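Local coordinates for protein Mypaa.01249.c (Mycobacterium paratuberculosis, PDB 3RD5) that is probably an oxidoreductase of the short-chain dehydrogenase/reductase family, built on a Rossmann-type fold, whose substrate is not established, at residues A[6-14]-A[233-241]; A[146-154]-A[276-284]. All coordinates share one frame; numbering follows the deposited sequence. Where two conformers were deposited one is given.

Interaction 1. Residues A[6-14]-A[233-241]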
ATOM      1  N   TRP A   6     -16.193  11.045  -9.289  1.00 21.20           N
ATOM      2  CA  TRP A   6     -16.374   9.610  -9.042  1.00 19.02           C
ATOM      3  C   TRP A   6     -16.438   9.371  -7.541  1.00 18.42           C
ATOM      4  O   TRP A   6     -15.673   9.966  -6.789  1.00 18.89           O
ATOM      5  CB  TRP A   6     -15.163   8.886  -9.592  1.00 18.67           C
ATOM      6  CG  TRP A   6     -15.274   7.387  -9.641  1.00 17.57           C
ATOM      7  CD1 TRP A   6     -15.626   6.636 -10.709  1.00 18.12           C
ATOM      8  CD2 TRP A   6     -14.932   6.453  -8.594  1.00 16.27           C
ATOM      9  NE1 TRP A   6     -15.584   5.297 -10.407  1.00 18.69           N
ATOM     10  CE2 TRP A   6     -15.133   5.163  -9.113  1.00 16.20           C
ATOM     11  CE3 TRP A   6     -14.441   6.586  -7.273  1.00 15.82           C
ATOM     12  CZ2 TRP A   6     -14.914   4.027  -8.360  1.00 16.45           C
ATOM     13  CZ3 TRP A   6     -14.225   5.456  -6.539  1.00 16.08           C
ATOM     14  CH2 TRP A   6     -14.446   4.195  -7.076  1.00 15.84           C
ATOM     15  N   THR A   7     -17.309   8.466  -7.124  1.00 17.74           N
ATOM     16  CA  THR A   7     -17.376   8.051  -5.719  1.00 18.94           C
ATOM     17  C   THR A   7     -17.538   6.543  -5.662  1.00 17.93           C
ATOM     18  O   THR A   7     -17.744   5.867  -6.666  1.00 17.63           O
ATOM     19  CB  THR A   7     -18.549   8.676  -4.918  1.00 19.83           C
ATOM     20  OG1 THR A   7     -19.792   8.107  -5.331  1.00 22.10           O
ATOM     21  CG2 THR A   7     -18.564  10.205  -5.053  1.00 21.63           C
ATOM     22  N   ALA A   8     -17.468   5.985  -4.460  1.00 18.34           N
ATOM     23  CA  ALA A   8     -17.641   4.534  -4.321  1.00 18.42           C
ATOM     24  C   ALA A   8     -18.987   4.010  -4.837  1.00 19.74           C
ATOM     25  O   ALA A   8     -19.083   2.838  -5.191  1.00 20.23           O
ATOM     26  CB  ALA A   8     -17.419   4.125  -2.820  1.00 19.34           C
ATOM     27  N   ALA A   9     -19.985   4.890  -4.965  1.00 20.76           N
ATOM     28  CA  ALA A   9     -21.253   4.512  -5.570  1.00 21.58           C
ATOM     29  C   ALA A   9     -21.093   4.030  -7.016  1.00 20.94           C
ATOM     30  O   ALA A   9     -21.939   3.294  -7.539  1.00 23.64           O
ATOM     31  CB  ALA A   9     -22.271   5.669  -5.486  1.00 23.17           C
ATOM     32  N   ASP A  10     -19.984   4.428  -7.635  1.00 19.76           N
ATOM     33  CA  ASP A  10     -19.709   4.130  -9.036  1.00 20.07           C
ATOM     34  C   ASP A  10     -18.859   2.865  -9.187  1.00 20.54           C
ATOM     35  O   ASP A  10     -18.480   2.503 -10.292  1.00 21.91           O
ATOM     36  CB  ASP A  10     -18.992   5.319  -9.692  1.00 20.84           C
ATOM     37  CG  ASP A  10     -19.814   6.594  -9.629  1.00 22.07           C
ATOM     38  OD1 ASP A  10     -21.004   6.555 -10.078  1.00 25.20           O
ATOM     39  OD2 ASP A  10     -19.307   7.629  -9.168  1.00 21.90           O
ATOM     40  N   LEU A  11     -18.563   2.177  -8.088  1.00 19.50           N
ATOM     41  CA  LEU A  11     -17.741   0.968  -8.215  1.00 19.57           C
ATOM     42  C   LEU A  11     -18.386  -0.085  -9.101  1.00 21.18           C
ATOM     43  O   LEU A  11     -19.584  -0.351  -8.971  1.00 22.38           O
ATOM     44  CB  LEU A  11     -17.492   0.310  -6.864  1.00 19.44           C
ATOM     45  CG  LEU A  11     -16.347   0.714  -6.037  1.00 20.07           C
ATOM     46  CD1 LEU A  11     -16.488   0.083  -4.639  1.00 22.62           C
ATOM     47  CD2 LEU A  11     -14.933   0.396  -6.702  1.00 16.20           C
ATOM     48  N   PRO A  12     -17.602  -0.716  -9.987  1.00 19.63           N
ATOM     49  CA  PRO A  12     -18.116  -1.844 -10.747  1.00 21.02           C
ATOM     50  C   PRO A  12     -18.206  -3.114  -9.886  1.00 19.00           C
ATOM     51  O   PRO A  12     -17.712  -3.153  -8.744  1.00 18.47           O
ATOM     52  CB  PRO A  12     -17.081  -2.019 -11.851  1.00 21.64           C
ATOM     53  CG  PRO A  12     -15.839  -1.657 -11.223  1.00 22.30           C
ATOM     54  CD  PRO A  12     -16.176  -0.478 -10.291  1.00 19.82           C
ATOM     55  N   SER A  13     -18.807  -4.145 -10.431  1.00 19.55           N
ATOM     56  CA  SER A  13     -18.874  -5.423  -9.741  1.00 18.92           C
ATOM     57  C   SER A  13     -17.471  -6.014  -9.554  1.00 18.15           C
ATOM     58  O   SER A  13     -16.611  -5.933 -10.428  1.00 19.34           O
ATOM     59  CB  SER A  13     -19.726  -6.399 -10.530  1.00 20.73           C
ATOM     60  OG  SER A  13     -19.785  -7.682  -9.892  1.00 20.56           O
ATOM     61  N   PHE A  14     -17.264  -6.614  -8.368  1.00 16.47           N
ATOM     62  CA  PHE A  14     -16.088  -7.426  -8.070  1.00 16.44           C
ATOM     63  C   PHE A  14     -16.483  -8.895  -7.838  1.00 16.22           C
ATOM     64  O   PHE A  14     -15.695  -9.650  -7.227  1.00 16.33           O
ATOM     65  CB  PHE A  14     -15.303  -6.871  -6.857  1.00 15.72           C
ATOM     66  CG  PHE A  14     -14.350  -5.749  -7.215  1.00 14.81           C
ATOM     67  CD1 PHE A  14     -14.838  -4.482  -7.574  1.00 15.58           C
ATOM     68  CD2 PHE A  14     -12.954  -5.951  -7.214  1.00 15.21           C
ATOM     69  CE1 PHE A  14     -13.935  -3.477  -7.928  1.00 15.36           C
ATOM     70  CE2 PHE A  14     -12.100  -4.932  -7.553  1.00 15.71           C
ATOM     71  CZ  PHE A  14     -12.608  -3.716  -7.940  1.00 16.28           C
ATOM     72  N   ARG A 233     -12.088   6.286  -0.957  1.00 13.72           N
ATOM     73  CA  ARG A 233     -12.515   6.568  -2.323  1.00 13.18           C
ATOM     74  C   ARG A 233     -11.358   6.527  -3.311  1.00 12.33           C
ATOM     75  O   ARG A 233     -11.460   6.036  -4.425  1.00 13.19           O
ATOM     76  CB  ARG A 233     -13.198   7.925  -2.373  1.00 13.76           C
ATOM     77  CG  ARG A 233     -13.715   8.363  -3.744  1.00 14.80           C
ATOM     78  CD  ARG A 233     -14.170   9.825  -3.749  1.00 15.28           C
ATOM     79  NE  ARG A 233     -15.289  10.022  -2.858  1.00 16.44           N
ATOM     80  CZ  ARG A 233     -15.730  11.223  -2.499  1.00 20.34           C
ATOM     81  NH1 ARG A 233     -15.099  12.304  -2.911  1.00 20.97           N
ATOM     82  NH2 ARG A 233     -16.769  11.323  -1.675  1.00 23.69           N
ATOM     83  N   GLN A 234     -10.244   7.102  -2.870  1.00 11.86           N
ATOM     84  CA  GLN A 234      -9.078   7.248  -3.733  1.00 12.22           C
ATOM     85  C   GLN A 234      -8.517   5.864  -4.073  1.00 12.42           C
ATOM     86  O   GLN A 234      -8.223   5.547  -5.245  1.00 13.14           O
ATOM     87  CB  GLN A 234      -8.039   8.152  -3.071  1.00 12.51           C
ATOM     88  CG  GLN A 234      -8.553   9.416  -2.362  1.00 12.09           C
ATOM     89  CD  GLN A 234      -9.465  10.288  -3.177  1.00 12.34           C
ATOM     90  OE1 GLN A 234      -9.249  10.459  -4.397  1.00 13.95           O
ATOM     91  NE2 GLN A 234     -10.488  10.889  -2.502  1.00 13.65           N
ATOM     92  N   THR A 235      -8.336   5.040  -3.051  1.00 11.84           N
ATOM     93  CA  THR A 235      -7.875   3.665  -3.239  1.00 12.19           C
ATOM     94  C   THR A 235      -8.834   2.855  -4.120  1.00 12.46           C
ATOM     95  O   THR A 235      -8.405   2.104  -4.989  1.00 13.11           O
ATOM     96  CB  THR A 235      -7.713   2.959  -1.908  1.00 12.71           C
ATOM     97  OG1 THR A 235      -6.833   3.704  -1.062  1.00 12.95           O
ATOM     98  CG2 THR A 235      -7.155   1.552  -2.081  1.00 13.46           C
ATOM     99  N   LEU A 236     -10.130   3.026  -3.874  1.00 11.88           N
ATOM    100  CA  LEU A 236     -11.153   2.270  -4.604  1.00 12.81           C
ATOM    101  C   LEU A 236     -11.159   2.589  -6.104  1.00 12.83           C
ATOM    102  O   LEU A 236     -11.379   1.726  -6.939  1.00 13.55           O
ATOM    103  CB  LEU A 236     -12.527   2.508  -3.949  1.00 13.01           C
ATOM    104  CG  LEU A 236     -12.721   1.868  -2.562  1.00 13.03           C
ATOM    105  CD1 LEU A 236     -13.964   2.447  -1.824  1.00 15.03           C
ATOM    106  CD2 LEU A 236     -12.786   0.331  -2.668  1.00 14.14           C
ATOM    107  N   TYR A 237     -10.891   3.860  -6.438  1.00 12.82           N
ATOM    108  CA  TYR A 237     -10.731   4.266  -7.828  1.00 13.37           C
ATOM    109  C   TYR A 237      -9.497   3.582  -8.454  1.00 12.94           C
ATOM    110  O   TYR A 237      -9.582   2.957  -9.514  1.00 13.48           O
ATOM    111  CB  TYR A 237     -10.623   5.790  -7.894  1.00 14.24           C
ATOM    112  CG  TYR A 237     -10.555   6.416  -9.269  1.00 14.66           C
ATOM    113  CD1 TYR A 237      -9.357   6.488  -9.945  1.00 16.39           C
ATOM    114  CD2 TYR A 237     -11.651   7.027  -9.821  1.00 16.91           C
ATOM    115  CE1 TYR A 237      -9.240   7.175 -11.161  1.00 18.63           C
ATOM    116  CE2 TYR A 237     -11.538   7.709 -11.032  1.00 18.91           C
ATOM    117  CZ  TYR A 237     -10.332   7.769 -11.667  1.00 20.05           C
ATOM    118  OH  TYR A 237     -10.239   8.463 -12.876  1.00 26.10           O
ATOM    119  N   ALA A 238      -8.363   3.615  -7.760  1.00 12.77           N
ATOM    120  CA  ALA A 238      -7.156   2.935  -8.245  1.00 12.81           C
ATOM    121  C   ALA A 238      -7.341   1.418  -8.384  1.00 13.28           C
ATOM    122  O   ALA A 238      -6.814   0.809  -9.305  1.00 14.80           O
ATOM    123  CB  ALA A 238      -5.959   3.235  -7.331  1.00 13.45           C
ATOM    124  N   ALA A 239      -8.140   0.825  -7.502  1.00 12.90           N
ATOM    125  CA  ALA A 239      -8.371  -0.632  -7.535  1.00 12.89           C
ATOM    126  C   ALA A 239      -9.293  -1.085  -8.623  1.00 13.67           C
ATOM    127  O   ALA A 239      -9.276  -2.272  -8.955  1.00 14.92           O
ATOM    128  CB  ALA A 239      -8.925  -1.100  -6.192  1.00 14.61           C
ATOM    129  N   SER A 240     -10.091  -0.166  -9.180  1.00 13.50           N
ATOM    130  CA  SER A 240     -11.190  -0.544 -10.062  1.00 15.00           C
ATOM    131  C   SER A 240     -11.141  -0.007 -11.492  1.00 16.50           C
ATOM    132  O   SER A 240     -11.847  -0.557 -12.345  1.00 18.95           O
ATOM    133  CB  SER A 240     -12.522  -0.164  -9.420  1.00 15.13           C
ATOM    134  OG  SER A 240     -12.662   1.228  -9.275  1.00 15.22           O
ATOM    135  N   GLN A 241     -10.454   1.115 -11.730  1.00 15.13           N
ATOM    136  CA  GLN A 241     -10.549   1.801 -13.024  1.00 15.84           C
ATOM    137  C   GLN A 241      -9.461   1.353 -13.977  1.00 16.47           C
ATOM    138  O   GLN A 241      -8.435   0.876 -13.570  1.00 16.53           O
ATOM    139  CB  GLN A 241     -10.490   3.312 -12.819  1.00 16.41           C
ATOM    140  CG  GLN A 241     -11.577   3.852 -11.908  1.00 17.53           C
ATOM    141  CD  GLN A 241     -12.987   3.485 -12.338  1.00 20.31           C
ATOM    142  OE1 GLN A 241     -13.724   2.666 -11.683  1.00 22.48           O
ATOM    143  NE2 GLN A 241     -13.397   4.056 -13.464  1.00 19.98           N
TER
HETATM  144  O   HOH W   1     -16.621   3.064 -12.152  1.00 27.16           O
HETATM  145  O   HOH W   2     -16.778   7.575  -2.081  1.00 17.64           O

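Interaction 2. Residues A[146-154]-A[276-284]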
ATOM      1  N   ARG A 146      12.894  12.154   1.413  1.00 15.09           N
ATOM      2  CA  ARG A 146      14.119  11.848   0.664  0.70 16.22           C
ATOM      3  C   ARG A 146      14.539  10.448   1.061  1.00 15.42           C
ATOM      4  O   ARG A 146      14.463  10.068   2.228  1.00 17.46           O
ATOM      5  CB  ARG A 146      15.281  12.798   1.031  0.70 18.40           C
ATOM      6  CG  ARG A 146      15.034  14.255   0.939  0.70 21.84           C
ATOM      7  CD  ARG A 146      16.225  15.011   1.571  0.70 26.00           C
ATOM      8  NE  ARG A 146      16.111  16.447   1.339  0.70 30.17           N
ATOM      9  CZ  ARG A 146      16.467  17.079   0.218  0.70 33.49           C
ATOM     10  NH1 ARG A 146      16.999  16.426  -0.818  0.70 33.05           N
ATOM     11  NH2 ARG A 146      16.295  18.397   0.141  0.70 37.45           N
ATOM     12  N   ILE A 147      14.983   9.673   0.094  1.00 14.14           N
ATOM     13  CA  ILE A 147      15.564   8.344   0.355  1.00 13.75           C
ATOM     14  C   ILE A 147      17.017   8.480   0.740  1.00 14.90           C
ATOM     15  O   ILE A 147      17.798   9.095   0.018  1.00 17.22           O
ATOM     16  CB  ILE A 147      15.483   7.437  -0.866  1.00 13.58           C
ATOM     17  CG1 ILE A 147      14.057   7.285  -1.367  1.00 13.16           C
ATOM     18  CG2 ILE A 147      16.112   6.060  -0.551  1.00 14.30           C
ATOM     19  CD1 ILE A 147      13.032   6.779  -0.314  1.00 15.69           C
ATOM     20  N   ASN A 148      17.371   7.958   1.909  1.00 14.62           N
ATOM     21  CA  ASN A 148      18.763   7.894   2.379  1.00 14.61           C
ATOM     22  C   ASN A 148      19.255   6.462   2.217  1.00 15.34           C
ATOM     23  O   ASN A 148      18.951   5.584   3.013  1.00 15.63           O
ATOM     24  CB  ASN A 148      18.819   8.365   3.831  1.00 14.44           C
ATOM     25  CG  ASN A 148      20.209   8.605   4.293  1.00 17.95           C
ATOM     26  OD1 ASN A 148      21.115   7.787   4.017  1.00 19.81           O
ATOM     27  ND2 ASN A 148      20.416   9.745   4.988  1.00 19.36           N
ATOM     28  N   LEU A 149      19.960   6.175   1.098  1.00 14.89           N
ATOM     29  CA  LEU A 149      20.373   4.804   0.803  1.00 15.55           C
ATOM     30  C   LEU A 149      21.421   4.280   1.782  1.00 16.28           C
ATOM     31  O   LEU A 149      21.456   3.085   2.028  1.00 19.03           O
ATOM     32  CB  LEU A 149      20.963   4.713  -0.622  1.00 16.16           C
ATOM     33  CG  LEU A 149      19.981   4.958  -1.771  1.00 15.63           C
ATOM     34  CD1 LEU A 149      20.796   5.086  -3.092  1.00 17.14           C
ATOM     35  CD2 LEU A 149      18.923   3.827  -1.853  1.00 18.02           C
ATOM     36  N   GLU A 150      22.240   5.167   2.323  1.00 17.21           N
ATOM     37  CA  GLU A 150      23.313   4.770   3.253  1.00 19.30           C
ATOM     38  C   GLU A 150      22.787   4.494   4.645  1.00 18.55           C
ATOM     39  O   GLU A 150      23.418   3.735   5.391  1.00 20.50           O
ATOM     40  CB  GLU A 150      24.371   5.885   3.325  1.00 22.08           C
ATOM     41  CG  GLU A 150      25.121   6.127   2.009  1.00 26.67           C
ATOM     42  CD  GLU A 150      24.289   6.792   0.871  1.00 32.33           C
ATOM     43  OE1 GLU A 150      23.284   7.554   1.139  1.00 33.18           O
ATOM     44  OE2 GLU A 150      24.639   6.546  -0.342  1.00 34.37           O
ATOM     45  N   ASP A 151      21.638   5.071   4.998  1.00 16.74           N
ATOM     46  CA  ASP A 151      21.131   4.955   6.370  1.00 16.03           C
ATOM     47  C   ASP A 151      19.592   5.012   6.333  1.00 15.17           C
ATOM     48  O   ASP A 151      18.938   5.858   6.965  1.00 15.53           O
ATOM     49  CB  ASP A 151      21.723   6.009   7.304  1.00 16.89           C
ATOM     50  CG  ASP A 151      21.401   5.756   8.753  1.00 17.26           C
ATOM     51  OD1 ASP A 151      20.980   4.637   9.107  1.00 18.02           O
ATOM     52  OD2 ASP A 151      21.590   6.736   9.520  1.00 19.43           O
ATOM     53  N   LEU A 152      19.011   4.081   5.603  1.00 14.07           N
ATOM     54  CA  LEU A 152      17.551   4.018   5.424  1.00 13.64           C
ATOM     55  C   LEU A 152      16.826   3.869   6.761  1.00 13.60           C
ATOM     56  O   LEU A 152      15.710   4.393   6.926  1.00 13.44           O
ATOM     57  CB  LEU A 152      17.195   2.853   4.505  1.00 13.61           C
ATOM     58  CG  LEU A 152      15.761   2.853   3.983  1.00 13.39           C
ATOM     59  CD1 LEU A 152      15.535   3.845   2.832  1.00 14.87           C
ATOM     60  CD2 LEU A 152      15.379   1.390   3.531  1.00 15.91           C
ATOM     61  N   ASN A 153      17.451   3.154   7.703  1.00 14.29           N
ATOM     62  CA  ASN A 153      16.836   2.817   8.979  1.00 14.30           C
ATOM     63  C   ASN A 153      17.188   3.773  10.123  1.00 13.97           C
ATOM     64  O   ASN A 153      16.902   3.470  11.285  1.00 15.03           O
ATOM     65  CB  ASN A 153      17.150   1.354   9.333  1.00 15.06           C
ATOM     66  CG  ASN A 153      16.396   0.386   8.450  1.00 14.94           C
ATOM     67  OD1 ASN A 153      15.167   0.419   8.397  1.00 14.97           O
ATOM     68  ND2 ASN A 153      17.114  -0.453   7.677  1.00 19.23           N
ATOM     69  N   TRP A 154      17.701   4.946   9.799  1.00 13.97           N
ATOM     70  CA  TRP A 154      17.873   6.046  10.786  1.00 13.99           C
ATOM     71  C   TRP A 154      18.726   5.579  11.965  1.00 15.85           C
ATOM     72  O   TRP A 154      18.446   5.928  13.122  1.00 16.08           O
ATOM     73  CB  TRP A 154      16.495   6.553  11.257  1.00 13.65           C
ATOM     74  CG  TRP A 154      15.602   7.155  10.202  1.00 14.02           C
ATOM     75  CD1 TRP A 154      14.796   6.484   9.317  1.00 13.88           C
ATOM     76  CD2 TRP A 154      15.396   8.553   9.954  1.00 13.21           C
ATOM     77  NE1 TRP A 154      14.111   7.384   8.541  1.00 13.58           N
ATOM     78  CE2 TRP A 154      14.473   8.651   8.902  1.00 12.29           C
ATOM     79  CE3 TRP A 154      15.911   9.733  10.526  1.00 13.29           C
ATOM     80  CZ2 TRP A 154      14.037   9.875   8.395  1.00 13.93           C
ATOM     81  CZ3 TRP A 154      15.483  10.957  10.021  1.00 14.45           C
ATOM     82  CH2 TRP A 154      14.558  11.015   8.960  1.00 14.71           C
ATOM     83  N   ALA A 276      17.737   1.951  -7.446  1.00 14.33           N
ATOM     84  CA  ALA A 276      18.672   1.747  -6.344  1.00 13.98           C
ATOM     85  C   ALA A 276      17.943   1.332  -5.072  1.00 13.56           C
ATOM     86  O   ALA A 276      18.372   0.410  -4.371  1.00 13.47           O
ATOM     87  CB  ALA A 276      19.456   3.053  -6.066  1.00 14.85           C
ATOM     88  N   LEU A 277      16.812   1.982  -4.798  1.00 13.53           N
ATOM     89  CA  LEU A 277      15.995   1.621  -3.631  1.00 13.61           C
ATOM     90  C   LEU A 277      15.505   0.178  -3.743  1.00 13.57           C
ATOM     91  O   LEU A 277      15.442  -0.536  -2.745  1.00 13.93           O
ATOM     92  CB  LEU A 277      14.809   2.582  -3.461  1.00 13.90           C
ATOM     93  CG  LEU A 277      13.817   2.182  -2.359  1.00 13.22           C
ATOM     94  CD1 LEU A 277      14.433   2.253  -0.951  1.00 14.22           C
ATOM     95  CD2 LEU A 277      12.603   3.105  -2.463  1.00 15.29           C
ATOM     96  N   TRP A 278      15.137  -0.253  -4.954  1.00 13.14           N
ATOM     97  CA  TRP A 278      14.725  -1.628  -5.152  1.00 13.06           C
ATOM     98  C   TRP A 278      15.818  -2.608  -4.764  1.00 13.59           C
ATOM     99  O   TRP A 278      15.574  -3.609  -4.059  1.00 13.63           O
ATOM    100  CB  TRP A 278      14.297  -1.834  -6.617  1.00 13.32           C
ATOM    101  CG  TRP A 278      13.626  -3.161  -6.827  1.00 13.34           C
ATOM    102  CD1 TRP A 278      14.227  -4.381  -6.918  1.00 13.97           C
ATOM    103  CD2 TRP A 278      12.205  -3.412  -6.870  1.00 13.37           C
ATOM    104  NE1 TRP A 278      13.272  -5.368  -6.987  1.00 14.71           N
ATOM    105  CE2 TRP A 278      12.032  -4.794  -6.976  1.00 13.51           C
ATOM    106  CE3 TRP A 278      11.064  -2.583  -6.845  1.00 14.82           C
ATOM    107  CZ2 TRP A 278      10.745  -5.380  -6.990  1.00 15.42           C
ATOM    108  CZ3 TRP A 278       9.820  -3.152  -6.864  1.00 15.25           C
ATOM    109  CH2 TRP A 278       9.672  -4.547  -6.965  1.00 15.98           C
ATOM    110  N   ALA A 279      17.056  -2.326  -5.181  1.00 13.13           N
ATOM    111  CA  ALA A 279      18.180  -3.181  -4.850  1.00 13.91           C
ATOM    112  C   ALA A 279      18.403  -3.248  -3.345  1.00 13.98           C
ATOM    113  O   ALA A 279      18.583  -4.324  -2.769  1.00 15.58           O
ATOM    114  CB  ALA A 279      19.476  -2.682  -5.558  1.00 15.17           C
ATOM    115  N   LEU A 280      18.409  -2.098  -2.687  1.00 14.14           N
ATOM    116  CA  LEU A 280      18.545  -2.058  -1.233  1.00 14.01           C
ATOM    117  C   LEU A 280      17.415  -2.847  -0.553  1.00 14.29           C
ATOM    118  O   LEU A 280      17.657  -3.583   0.414  1.00 14.62           O
ATOM    119  CB  LEU A 280      18.570  -0.618  -0.762  1.00 14.26           C
ATOM    120  CG  LEU A 280      18.507  -0.365   0.746  1.00 15.00           C
ATOM    121  CD1 LEU A 280      19.573  -1.076   1.534  1.00 15.87           C
ATOM    122  CD2 LEU A 280      18.471   1.144   1.015  1.00 16.31           C
ATOM    123  N   SER A 281      16.203  -2.716  -1.082  1.00 13.34           N
ATOM    124  CA  SER A 281      15.039  -3.378  -0.496  1.00 12.94           C
ATOM    125  C   SER A 281      15.108  -4.911  -0.626  1.00 13.66           C
ATOM    126  O   SER A 281      14.706  -5.664   0.288  1.00 14.03           O
ATOM    127  CB  SER A 281      13.742  -2.835  -1.098  1.00 13.01           C
ATOM    128  OG  SER A 281      13.627  -1.427  -0.815  1.00 13.20           O
ATOM    129  N   GLU A 282      15.620  -5.389  -1.765  1.00 14.43           N
ATOM    130  CA  GLU A 282      15.838  -6.820  -1.952  1.00 15.18           C
ATOM    131  C   GLU A 282      16.859  -7.314  -0.918  1.00 16.38           C
ATOM    132  O   GLU A 282      16.690  -8.375  -0.320  1.00 17.14           O
ATOM    133  CB  GLU A 282      16.332  -7.153  -3.390  1.00 15.70           C
ATOM    134  CG  GLU A 282      15.283  -6.998  -4.475  1.00 15.84           C
ATOM    135  CD  GLU A 282      15.597  -7.715  -5.774  1.00 20.40           C
ATOM    136  OE1 GLU A 282      16.758  -8.172  -5.940  1.00 23.33           O
ATOM    137  OE2 GLU A 282      14.698  -7.811  -6.635  1.00 18.16           O
ATOM    138  N   GLN A 283      17.924  -6.559  -0.710  1.00 16.70           N
ATOM    139  CA  GLN A 283      18.952  -6.980   0.241  0.50 16.97           C
ATOM    140  C   GLN A 283      18.415  -7.002   1.672  1.00 17.49           C
ATOM    141  O   GLN A 283      18.702  -7.926   2.407  1.00 18.87           O
ATOM    142  CB  GLN A 283      20.195  -6.103   0.147  0.50 17.77           C
ATOM    143  CG  GLN A 283      20.882  -6.207  -1.178  0.50 16.67           C
ATOM    144  CD  GLN A 283      21.892  -5.111  -1.366  0.50 22.30           C
ATOM    145  OE1 GLN A 283      22.252  -4.410  -0.420  0.50 26.62           O
ATOM    146  NE2 GLN A 283      22.329  -4.931  -2.597  0.50 25.10           N
ATOM    147  N   LEU A 284      17.635  -6.000   2.066  1.00 15.74           N
ATOM    148  CA  LEU A 284      17.130  -5.945   3.414  1.00 15.60           C
ATOM    149  C   LEU A 284      16.095  -7.023   3.700  1.00 16.01           C
ATOM    150  O   LEU A 284      16.011  -7.556   4.836  1.00 17.41           O
ATOM    151  CB  LEU A 284      16.532  -4.555   3.695  1.00 15.22           C
ATOM    152  CG  LEU A 284      17.510  -3.383   3.824  1.00 14.62           C
ATOM    153  CD1 LEU A 284      16.736  -2.060   3.860  1.00 15.78           C
ATOM    154  CD2 LEU A 284      18.363  -3.545   5.121  1.00 18.41           C
TER

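Interaction 1. Residues A[6-14]-A[233-241]
Gln241 OE1 and Trp6 NE1 meet through a water that also donates to Asp10 O. This water lies 3.0 Å from Trp6 NE1, accepting its proton in the plane of the indole, and 3.0 Å from Gln241 OE1, to which it donates. It ties the N-terminal lead-in of a Rossmann-type SDR fold, just before strand 18-22, to the residue that follows helix 226-240.

Trp6 suits the place because its wide indole can meet Arg233, Leu236, Tyr237 and Ser240 together. With CG anti to the backbone N (chi1 -170°), it turns an indole face to Tyr237, whose ring edge points into it in a T-shaped stack with planes at 88°. Tyr237 CD2 comes within 3.5 Å of Trp6 CD2, and Tyr237 CB adds a CH-pi contact over the six-membered ring. Asp10 CB lies against the opposite face, toward its rim; Asp10 OD2 accepts from Thr7 N at 3.0 Å and so braces the short 3-10 turn, while Thr7 OG1 closes an ST turn with Ala9 N.

At one end, Arg233 lays its long aliphatic chain beside Trp6, Thr7 CG2 sits over one face of its guanidinium, and a second water bridges Arg233 NE and Ala8 N. At the other, Ser240, with its short side chain, is approached by Leu11, Pro12 and Phe14: the phenyl edge of Phe14 meets Ser240 CB, with CZ 3.8 Å from it.

Interaction 2. Residues A[146-154]-A[276-284]
Leu152 and Leu284 meet through their methyls, CD2 of Leu152 lying 3.7 Å from CD1 of Leu284, in an apolar contact between the loop after strand 133-137 and helix 271-285 near the C-terminus of this Rossmann-type SDR fold. No hydrogen bond crosses between the two segments; branched aliphatic side chains do the joining, and leucine suits the task because its forked end can touch two neighbours at once.

Among the apolar contacts, Leu152 is central. Its CG stands anti to the backbone N (chi1 -167°), which carries the fork toward the helix, where CD2 also meets Leu280 CD2 at 4.0 Å as the two side chains run antiparallel, side by side. Its other methyl, CD1, faces Leu277 CD1. Leu277 CD1 also receives Ile147 CG2 at 4.2 Å, the two side chains lying roughly perpendicular. Leu149 divides its fork: CD1 touches Ala276 CB at 3.8 Å, where the small alanine lets the loop come close, and CD2 meets Leu280 CD2. That same Leu280 methyl lies against the carbonyl oxygen of Leu149.

Several polar groups are bonded within a segment or to residues outside both. A type I turn from Asp151 to Trp154 folds the loop, and Asn153 OD1 accepts from the backbone N of Glu109, while Gln167 binds Asn148 N and Leu152 O from helix 161-185. On the helix, Trp278 NE1 donates to Glu282 OE2 almost in the indole plane. Ser281 OG is held by His116 and also bonds to Leu277 O at 2.8 Å; this carbonyl oxygen is gripped twice, with Ser281 N and Ser281 OG arriving from opposite faces of its plane.

How the interactions relate
Interactions 1 and 2 sit on opposite sides of the chain's centre, with their own centres 33 Å apart and their nearest atoms about 17 Å from each other. Along the chain their segments alternate: 6-14, then 146-154, then 233-241, then 276-284. Each pairs a largely non-helical segment, with a short 3-10 turn in the first, with a helix from the C-terminal part of the chain. The first joins helix 226-240 to the segment before strand 18-22; the second joins helix 271-285 to the loop that links strand 133-137 to helix 161-185. Both strands belong to the same largely parallel central sheet, so late helices pack against earlier connections in two well-separated parts of one fold.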